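Local coordinates for glyoxalase-like domain protein (Staphylococcus aureus, PDB 3P8A) that is of unknown function but belongs to the glyoxalase-like (VOC) family, whose domains are built from paired four-stranded modules, at residues F38-D43 / I70-V75; D43-H48 / K187-E192. One frame throughout, in Å; residues are numbered along the deposited sequence.

Contacts 1 and 2 involve consecutive parts of one loop, between strands 24-31 and 48-53, and share D43. Their centres lie 11 Å apart. Contact 1 turns the loop onto strand 69-75 of the eight-stranded sheet, and its three touching residues are buried. Contact 2 turns it toward the start of strand 189-198 in the seven-stranded sheet. It is a little nearer the surface, since V44 is partly exposed. Contact 1 is purely apolar, while contact 2 adds a carbonyl oxygen at a ring edge. The two join directly: I70 CD1 meets I45 CD1 at 3.7 Å, and L72 also packs on L47.

Contact 1. Residues F38-D43 / I70-V75; sequences FSFPGD and IELLDV
L72 points one methyl, CD1, at two phenylalanines of the loop, F38 and F40. The closer is F38: its CE2 lies 3.5 Å from L72 CD1. The neighbouring ring atom F38 CD2 is almost as near, at 3.6 Å from the same methyl. The methyl therefore lies nearest the CD2-CE2 bond and approaches the ring obliquely. The two side chains cross at about a right angle. F38 carries its CG anti to the backbone N (chi1 -174°), which directs the ring from the loop toward the strand. L72 has CG anti to its own carbonyl carbon (chi1 -55°), and the isobutyl group reaches out from the strand to meet it.

F40 comes to the same methyl from another direction. Its CE1 is 4.3 Å from L72 CD1, a looser touch and again oblique. The F38 and F40 ring planes are steeply inclined, about 74° apart, so the methyl meets two differently turned rings.

The loop turns sharply just after F40, where D43 N donates to F40 O at 3.0 Å. Farther out, the F40 ring meets Y268 edge-to-face, and F38 also packs on I263. Both of these residues belong to the other sheet. The F38 carbonyl oxygen accepts a hydrogen bond from K61 NZ.

Strand 69-75 pairs with strands 58-64 and 24-31. With 48-53 these strands run in the order 1-4-3-2, as in the modules of the glyoxalase (VOC) fold. The connection after the first strand, which is usually helical in such modules, is here a loop that lays its aromatic rings against the fourth strand.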
ATOM      1  N   PHE A  38      10.973 -15.326  -6.830  1.00 15.63           N
ATOM      2  CA  PHE A  38      10.617 -14.139  -7.585  1.00 14.47           C
ATOM      3  C   PHE A  38      11.670 -13.062  -7.729  1.00 19.09           C
ATOM      4  O   PHE A  38      12.328 -12.695  -6.765  1.00 20.62           O
ATOM      5  CB  PHE A  38       9.273 -13.557  -7.073  1.00 14.81           C
ATOM      6  CG  PHE A  38       8.745 -12.391  -7.879  1.00 14.78           C
ATOM      7  CD1 PHE A  38       7.920 -12.605  -8.975  1.00 17.43           C
ATOM      8  CD2 PHE A  38       9.104 -11.089  -7.566  1.00 16.25           C
ATOM      9  CE1 PHE A  38       7.458 -11.533  -9.740  1.00 18.05           C
ATOM     10  CE2 PHE A  38       8.654 -10.017  -8.341  1.00 19.15           C
ATOM     11  CZ  PHE A  38       7.828 -10.246  -9.420  1.00 16.60           C
ATOM     12  N   SER A  39      11.723 -12.484  -8.933  1.00 14.98           N
ATOM     13  CA  SER A  39      12.479 -11.305  -9.326  1.00 16.55           C
ATOM     14  C   SER A  39      11.668 -10.606 -10.420  1.00 21.74           C
ATOM     15  O   SER A  39      10.887 -11.257 -11.116  1.00 23.00           O
ATOM     16  CB  SER A  39      13.869 -11.671  -9.850  1.00 22.16           C
ATOM     17  OG  SER A  39      13.797 -12.581 -10.935  1.00 33.33           O
ATOM     18  N   PHE A  40      11.819  -9.290 -10.552  1.00 19.20           N
ATOM     19  CA  PHE A  40      11.160  -8.514 -11.589  1.00 19.18           C
ATOM     20  C   PHE A  40      11.793  -8.816 -12.956  1.00 23.49           C
ATOM     21  O   PHE A  40      13.000  -9.081 -13.012  1.00 19.89           O
ATOM     22  CB  PHE A  40      11.304  -7.013 -11.289  1.00 21.78           C
ATOM     23  CG  PHE A  40      10.097  -6.430 -10.617  1.00 23.42           C
ATOM     24  CD1 PHE A  40      10.010  -6.375  -9.234  1.00 27.27           C
ATOM     25  CD2 PHE A  40       9.049  -5.920 -11.365  1.00 26.60           C
ATOM     26  CE1 PHE A  40       8.883  -5.824  -8.608  1.00 28.68           C
ATOM     27  CE2 PHE A  40       7.927  -5.376 -10.742  1.00 29.11           C
ATOM     28  CZ  PHE A  40       7.850  -5.339  -9.370  1.00 27.26           C
ATOM     29  N   PRO A  41      11.007  -8.733 -14.067  1.00 23.87           N
ATOM     30  CA  PRO A  41      11.571  -8.985 -15.406  1.00 24.24           C
ATOM     31  C   PRO A  41      12.739  -8.057 -15.735  1.00 28.20           C
ATOM     32  O   PRO A  41      12.656  -6.847 -15.513  1.00 27.92           O
ATOM     33  CB  PRO A  41      10.383  -8.731 -16.333  1.00 26.81           C
ATOM     34  CG  PRO A  41       9.200  -8.978 -15.483  1.00 31.67           C
ATOM     35  CD  PRO A  41       9.564  -8.437 -14.156  1.00 26.95           C
ATOM     36  N   GLY A  42      13.845  -8.650 -16.186  1.00 24.97           N
ATOM     37  CA  GLY A  42      15.088  -7.942 -16.492  1.00 25.05           C
ATOM     38  C   GLY A  42      15.624  -7.118 -15.334  1.00 28.24           C
ATOM     39  O   GLY A  42      16.376  -6.165 -15.551  1.00 27.94           O
ATOM     40  N   ASP A  43      15.230  -7.473 -14.088  1.00 24.61           N
ATOM     41  CA  ASP A  43      15.623  -6.767 -12.857  1.00 23.94           C
ATOM     42  C   ASP A  43      15.360  -5.256 -12.955  1.00 23.35           C
ATOM     43  O   ASP A  43      16.133  -4.473 -12.404  1.00 21.59           O
ATOM     44  CB  ASP A  43      17.100  -7.076 -12.480  1.00 25.99           C
ATOM     45  CG  ASP A  43      17.353  -8.508 -12.038  1.00 45.16           C
ATOM     46  OD1 ASP A  43      17.358  -8.762 -10.812  1.00 47.24           O
ATOM     47  OD2 ASP A  43      17.556  -9.375 -12.918  1.00 55.09           O
ATOM     48  N   ILE A  70       7.732  -0.588  -2.960  1.00  9.93           N
ATOM     49  CA  ILE A  70       6.827  -1.667  -3.311  1.00  7.12           C
ATOM     50  C   ILE A  70       7.110  -2.769  -2.306  1.00 12.20           C
ATOM     51  O   ILE A  70       8.262  -3.206  -2.179  1.00 13.58           O
ATOM     52  CB  ILE A  70       7.050  -2.175  -4.765  1.00  9.80           C
ATOM     53  CG1 ILE A  70       6.891  -1.018  -5.791  1.00 10.04           C
ATOM     54  CG2 ILE A  70       6.061  -3.320  -5.062  1.00 11.82           C
ATOM     55  CD1 ILE A  70       7.586  -1.262  -7.166  1.00 22.21           C
ATOM     56  N   GLU A  71       6.065  -3.226  -1.605  1.00  9.15           N
ATOM     57  CA  GLU A  71       6.182  -4.334  -0.691  1.00  9.07           C
ATOM     58  C   GLU A  71       5.624  -5.565  -1.369  1.00 15.18           C
ATOM     59  O   GLU A  71       4.433  -5.631  -1.658  1.00 16.62           O
ATOM     60  CB  GLU A  71       5.490  -4.064   0.653  1.00 10.55           C
ATOM     61  CG  GLU A  71       5.778  -5.163   1.671  1.00 11.20           C
ATOM     62  CD  GLU A  71       4.921  -5.174   2.920  1.00 31.31           C
ATOM     63  OE1 GLU A  71       3.851  -4.527   2.913  1.00 20.13           O
ATOM     64  OE2 GLU A  71       5.281  -5.892   3.880  1.00 24.10           O
ATOM     65  N   LEU A  72       6.496  -6.532  -1.664  1.00 11.49           N
ATOM     66  CA  LEU A  72       6.059  -7.806  -2.232  1.00 10.53           C
ATOM     67  C   LEU A  72       5.865  -8.682  -1.021  1.00 13.01           C
ATOM     68  O   LEU A  72       6.742  -8.731  -0.179  1.00 15.02           O
ATOM     69  CB  LEU A  72       7.100  -8.405  -3.174  1.00 10.12           C
ATOM     70  CG  LEU A  72       7.590  -7.563  -4.330  1.00 13.31           C
ATOM     71  CD1 LEU A  72       8.317  -8.423  -5.268  1.00 14.35           C
ATOM     72  CD2 LEU A  72       6.434  -6.826  -5.068  1.00 13.30           C
ATOM     73  N   LEU A  73       4.717  -9.297  -0.887  1.00  9.09           N
ATOM     74  CA  LEU A  73       4.353 -10.031   0.312  1.00  8.57           C
ATOM     75  C   LEU A  73       3.942 -11.445   0.015  1.00 12.22           C
ATOM     76  O   LEU A  73       3.253 -11.688  -0.967  1.00 10.22           O
ATOM     77  CB  LEU A  73       3.212  -9.235   1.045  1.00  8.84           C
ATOM     78  CG  LEU A  73       2.740  -9.716   2.453  1.00 14.09           C
ATOM     79  CD1 LEU A  73       3.824  -9.462   3.537  1.00 14.28           C
ATOM     80  CD2 LEU A  73       1.439  -9.038   2.851  1.00 14.37           C
ATOM     81  N   ASP A  74       4.365 -12.403   0.879  1.00 10.82           N
ATOM     82  CA  ASP A  74       3.959 -13.802   0.763  1.00 12.30           C
ATOM     83  C   ASP A  74       3.728 -14.405   2.163  1.00 17.72           C
ATOM     84  O   ASP A  74       4.102 -13.806   3.156  1.00 16.29           O
ATOM     85  CB  ASP A  74       4.996 -14.608  -0.027  1.00 14.07           C
ATOM     86  CG  ASP A  74       4.582 -15.995  -0.551  1.00 18.40           C
ATOM     87  OD1 ASP A  74       3.361 -16.338  -0.483  1.00 16.62           O
ATOM     88  OD2 ASP A  74       5.445 -16.685  -1.120  1.00 19.14           O
ATOM     89  N   VAL A  75       3.117 -15.581   2.222  1.00 15.49           N
ATOM     90  CA  VAL A  75       2.827 -16.272   3.465  1.00 17.22           C
ATOM     91  C   VAL A  75       3.697 -17.517   3.609  1.00 23.59           C
ATOM     92  O   VAL A  75       3.732 -18.363   2.710  1.00 24.70           O
ATOM     93  CB  VAL A  75       1.304 -16.525   3.669  1.00 21.87           C
ATOM     94  CG1 VAL A  75       0.609 -16.952   2.380  1.00 22.12           C
ATOM     95  CG2 VAL A  75       1.019 -17.502   4.811  1.00 22.12           C
TER

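Contact 2. Residues D43-H48 / K187-E192; sequences DVIKLH and KQFSIE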
ATOM      1  N   ASP A  43      15.230  -7.473 -14.088  1.00 24.61           N
ATOM      2  CA  ASP A  43      15.623  -6.767 -12.857  1.00 23.94           C
ATOM      3  C   ASP A  43      15.360  -5.256 -12.955  1.00 23.35           C
ATOM      4  O   ASP A  43      16.133  -4.473 -12.404  1.00 21.59           O
ATOM      5  CB  ASP A  43      17.100  -7.076 -12.480  1.00 25.99           C
ATOM      6  CG  ASP A  43      17.353  -8.508 -12.038  1.00 45.16           C
ATOM      7  OD1 ASP A  43      17.358  -8.762 -10.812  1.00 47.24           O
ATOM      8  OD2 ASP A  43      17.556  -9.375 -12.918  1.00 55.09           O
ATOM      9  N   VAL A  44      14.273  -4.848 -13.669  1.00 18.52           N
ATOM     10  CA  VAL A  44      13.906  -3.432 -13.895  1.00 18.34           C
ATOM     11  C   VAL A  44      13.849  -2.699 -12.541  1.00 19.38           C
ATOM     12  O   VAL A  44      14.463  -1.649 -12.389  1.00 18.91           O
ATOM     13  CB  VAL A  44      12.591  -3.229 -14.710  1.00 22.66           C
ATOM     14  CG1 VAL A  44      12.816  -3.239 -16.225  1.00 22.95           C
ATOM     15  CG2 VAL A  44      11.494  -4.193 -14.280  1.00 22.41           C
ATOM     16  N   ILE A  45      13.182  -3.311 -11.548  1.00 13.84           N
ATOM     17  CA  ILE A  45      13.118  -2.805 -10.178  1.00 13.30           C
ATOM     18  C   ILE A  45      13.902  -3.797  -9.348  1.00 16.77           C
ATOM     19  O   ILE A  45      13.568  -4.982  -9.322  1.00 16.50           O
ATOM     20  CB  ILE A  45      11.672  -2.610  -9.633  1.00 16.48           C
ATOM     21  CG1 ILE A  45      10.944  -1.491 -10.384  1.00 16.71           C
ATOM     22  CG2 ILE A  45      11.675  -2.346  -8.087  1.00 16.20           C
ATOM     23  CD1 ILE A  45       9.432  -1.589 -10.341  1.00 20.51           C
ATOM     24  N   LYS A  46      14.943  -3.303  -8.666  1.00 15.21           N
ATOM     25  CA  LYS A  46      15.762  -4.138  -7.803  1.00 15.51           C
ATOM     26  C   LYS A  46      15.010  -4.428  -6.502  1.00 17.80           C
ATOM     27  O   LYS A  46      14.254  -3.589  -6.009  1.00 15.43           O
ATOM     28  CB  LYS A  46      17.131  -3.466  -7.535  1.00 19.62           C
ATOM     29  CG  LYS A  46      18.213  -3.852  -8.552  1.00 38.35           C
ATOM     30  CD  LYS A  46      18.115  -3.048  -9.852  1.00 51.57           C
ATOM     31  CE  LYS A  46      18.977  -3.589 -10.963  1.00 61.27           C
ATOM     32  NZ  LYS A  46      18.620  -2.978 -12.270  1.00 67.34           N
ATOM     33  N   LEU A  47      15.219  -5.622  -5.971  1.00 15.35           N
ATOM     34  CA  LEU A  47      14.584  -6.099  -4.757  1.00 16.02           C
ATOM     35  C   LEU A  47      15.602  -6.408  -3.693  1.00 22.78           C
ATOM     36  O   LEU A  47      16.730  -6.801  -3.994  1.00 20.58           O
ATOM     37  CB  LEU A  47      13.733  -7.357  -5.039  1.00 16.10           C
ATOM     38  CG  LEU A  47      12.689  -7.270  -6.149  1.00 21.28           C
ATOM     39  CD1 LEU A  47      12.003  -8.607  -6.345  1.00 22.03           C
ATOM     40  CD2 LEU A  47      11.645  -6.205  -5.860  1.00 25.47           C
ATOM     41  N   HIS A  48      15.186  -6.211  -2.439  1.00 22.28           N
ATOM     42  CA  HIS A  48      15.972  -6.471  -1.234  1.00 23.68           C
ATOM     43  C   HIS A  48      15.080  -7.282  -0.299  1.00 27.60           C
ATOM     44  O   HIS A  48      13.911  -6.925  -0.107  1.00 26.81           O
ATOM     45  CB  HIS A  48      16.419  -5.149  -0.576  1.00 24.42           C
ATOM     46  CG  HIS A  48      17.327  -4.349  -1.462  1.00 28.89           C
ATOM     47  ND1 HIS A  48      18.671  -4.684  -1.625  1.00 31.44           N
ATOM     48  CD2 HIS A  48      17.048  -3.291  -2.253  1.00 30.37           C
ATOM     49  CE1 HIS A  48      19.157  -3.802  -2.482  1.00 30.42           C
ATOM     50  NE2 HIS A  48      18.214  -2.956  -2.901  1.00 30.27           N
ATOM     51  N   LYS A 187      16.407   6.042  -7.742  1.00 26.05           N
ATOM     52  CA  LYS A 187      15.988   7.395  -8.093  1.00 26.24           C
ATOM     53  C   LYS A 187      15.676   7.723  -9.560  1.00 30.47           C
ATOM     54  O   LYS A 187      15.160   8.814  -9.855  1.00 31.68           O
ATOM     55  CB  LYS A 187      16.840   8.439  -7.368  1.00 28.33           C
ATOM     56  CG  LYS A 187      16.544   8.431  -5.865  1.00 36.12           C
ATOM     57  CD  LYS A 187      17.337   9.449  -5.074  1.00 48.91           C
ATOM     58  CE  LYS A 187      16.942   9.412  -3.617  1.00 59.36           C
ATOM     59  NZ  LYS A 187      17.701  10.401  -2.807  1.00 71.85           N
ATOM     60  N   GLN A 188      15.881   6.744 -10.454  1.00 26.16           N
ATOM     61  CA  GLN A 188      15.511   6.820 -11.876  1.00 24.73           C
ATOM     62  C   GLN A 188      13.965   6.669 -11.943  1.00 27.24           C
ATOM     63  O   GLN A 188      13.337   7.114 -12.907  1.00 27.36           O
ATOM     64  CB  GLN A 188      16.204   5.676 -12.670  1.00 25.18           C
ATOM     65  CG  GLN A 188      15.704   4.265 -12.319  1.00 36.33           C
ATOM     66  CD  GLN A 188      16.733   3.174 -12.235  1.00 60.24           C
ATOM     67  OE1 GLN A 188      16.716   2.204 -12.996  1.00 58.54           O
ATOM     68  NE2 GLN A 188      17.612   3.263 -11.246  1.00 53.32           N
ATOM     69  N   PHE A 189      13.374   6.025 -10.904  1.00 20.62           N
ATOM     70  CA  PHE A 189      11.945   5.786 -10.783  1.00 19.57           C
ATOM     71  C   PHE A 189      11.296   6.729  -9.806  1.00 21.80           C
ATOM     72  O   PHE A 189      11.911   7.125  -8.818  1.00 20.13           O
ATOM     73  CB  PHE A 189      11.672   4.351 -10.319  1.00 21.37           C
ATOM     74  CG  PHE A 189      12.259   3.271 -11.182  1.00 22.78           C
ATOM     75  CD1 PHE A 189      11.908   3.163 -12.524  1.00 24.69           C
ATOM     76  CD2 PHE A 189      13.094   2.307 -10.635  1.00 24.11           C
ATOM     77  CE1 PHE A 189      12.438   2.146 -13.315  1.00 25.08           C
ATOM     78  CE2 PHE A 189      13.621   1.287 -11.427  1.00 26.64           C
ATOM     79  CZ  PHE A 189      13.303   1.224 -12.763  1.00 24.69           C
ATOM     80  N   SER A 190      10.013   7.013 -10.046  1.00 17.77           N
ATOM     81  CA  SER A 190       9.173   7.863  -9.227  1.00 16.50           C
ATOM     82  C   SER A 190       7.720   7.412  -9.413  1.00 17.35           C
ATOM     83  O   SER A 190       7.227   7.398 -10.543  1.00 15.03           O
ATOM     84  CB  SER A 190       9.343   9.323  -9.642  1.00 20.63           C
ATOM     85  OG  SER A 190       8.836  10.201  -8.651  1.00 38.63           O
ATOM     86  N   ILE A 191       7.052   6.985  -8.323  1.00 13.67           N
ATOM     87  CA  ILE A 191       5.640   6.595  -8.385  1.00 12.87           C
ATOM     88  C   ILE A 191       4.854   7.885  -8.686  1.00 16.17           C
ATOM     89  O   ILE A 191       5.104   8.919  -8.063  1.00 15.14           O
ATOM     90  CB  ILE A 191       5.151   5.828  -7.125  1.00 16.14           C
ATOM     91  CG1 ILE A 191       5.774   4.409  -7.064  1.00 16.35           C
ATOM     92  CG2 ILE A 191       3.617   5.743  -7.076  1.00 16.56           C
ATOM     93  CD1 ILE A 191       5.875   3.787  -5.701  1.00 22.91           C
ATOM     94  N   GLU A 192       3.964   7.833  -9.683  1.00 10.17           N
ATOM     95  CA  GLU A 192       3.180   8.982 -10.108  1.00 10.50           C
ATOM     96  C   GLU A 192       1.701   8.812  -9.799  1.00 14.76           C
ATOM     97  O   GLU A 192       1.053   9.771  -9.372  1.00 10.53           O
ATOM     98  CB  GLU A 192       3.384   9.181 -11.617  1.00 12.95           C
ATOM     99  CG  GLU A 192       2.776  10.449 -12.191  1.00 30.40           C
ATOM    100  CD  GLU A 192       2.847  10.575 -13.698  1.00 64.17           C
ATOM    101  OE1 GLU A 192       3.263   9.603 -14.373  1.00 58.58           O
ATOM    102  OE2 GLU A 192       2.471  11.653 -14.208  1.00 71.84           O
TER
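The backbones of I45 and F189 stay well apart, with their CA atoms 8.7 Å from each other, and the contact is bridged mainly by the F189 ring. It joins the loop before strand 48-53 of the eight-stranded sheet to the first residue of strand 189-198 in the seven-stranded sheet. F189 points its side chain at the loop. CG is anti to its carbonyl carbon (chi1 -57°), and the far end of the ring reaches the V44 peptide. V44 O sits at the ring edge, near its plane. It lies 3.1 Å from F189 CZ and 3.2 Å from F189 CE2, so it faces the bond between these two carbons.

I45 adds an apolar touch: its CG1 is 4.0 Å from F189 CE2, approaching obliquely. Q188 CG lies over the centre of one F189 ring face, 3.6 Å above the plane. The ring is thus met on a face and at its end. I250 and D252 of the neighbouring strand 244-252 also touch F189.

The loop is held locally by K46, whose NZ hydrogen-bonds to D43 O at 2.9 Å. The amine lies 27° from the carbonyl plane. K46 N is hydrogen-bonded to Q186 OE1, a second link between the two chain regions.

The carbonyl meets ring C-H groups, which carry slight positive charge. This edge approach is probably a mild electrostatic attraction, added to the apolar packing of I45.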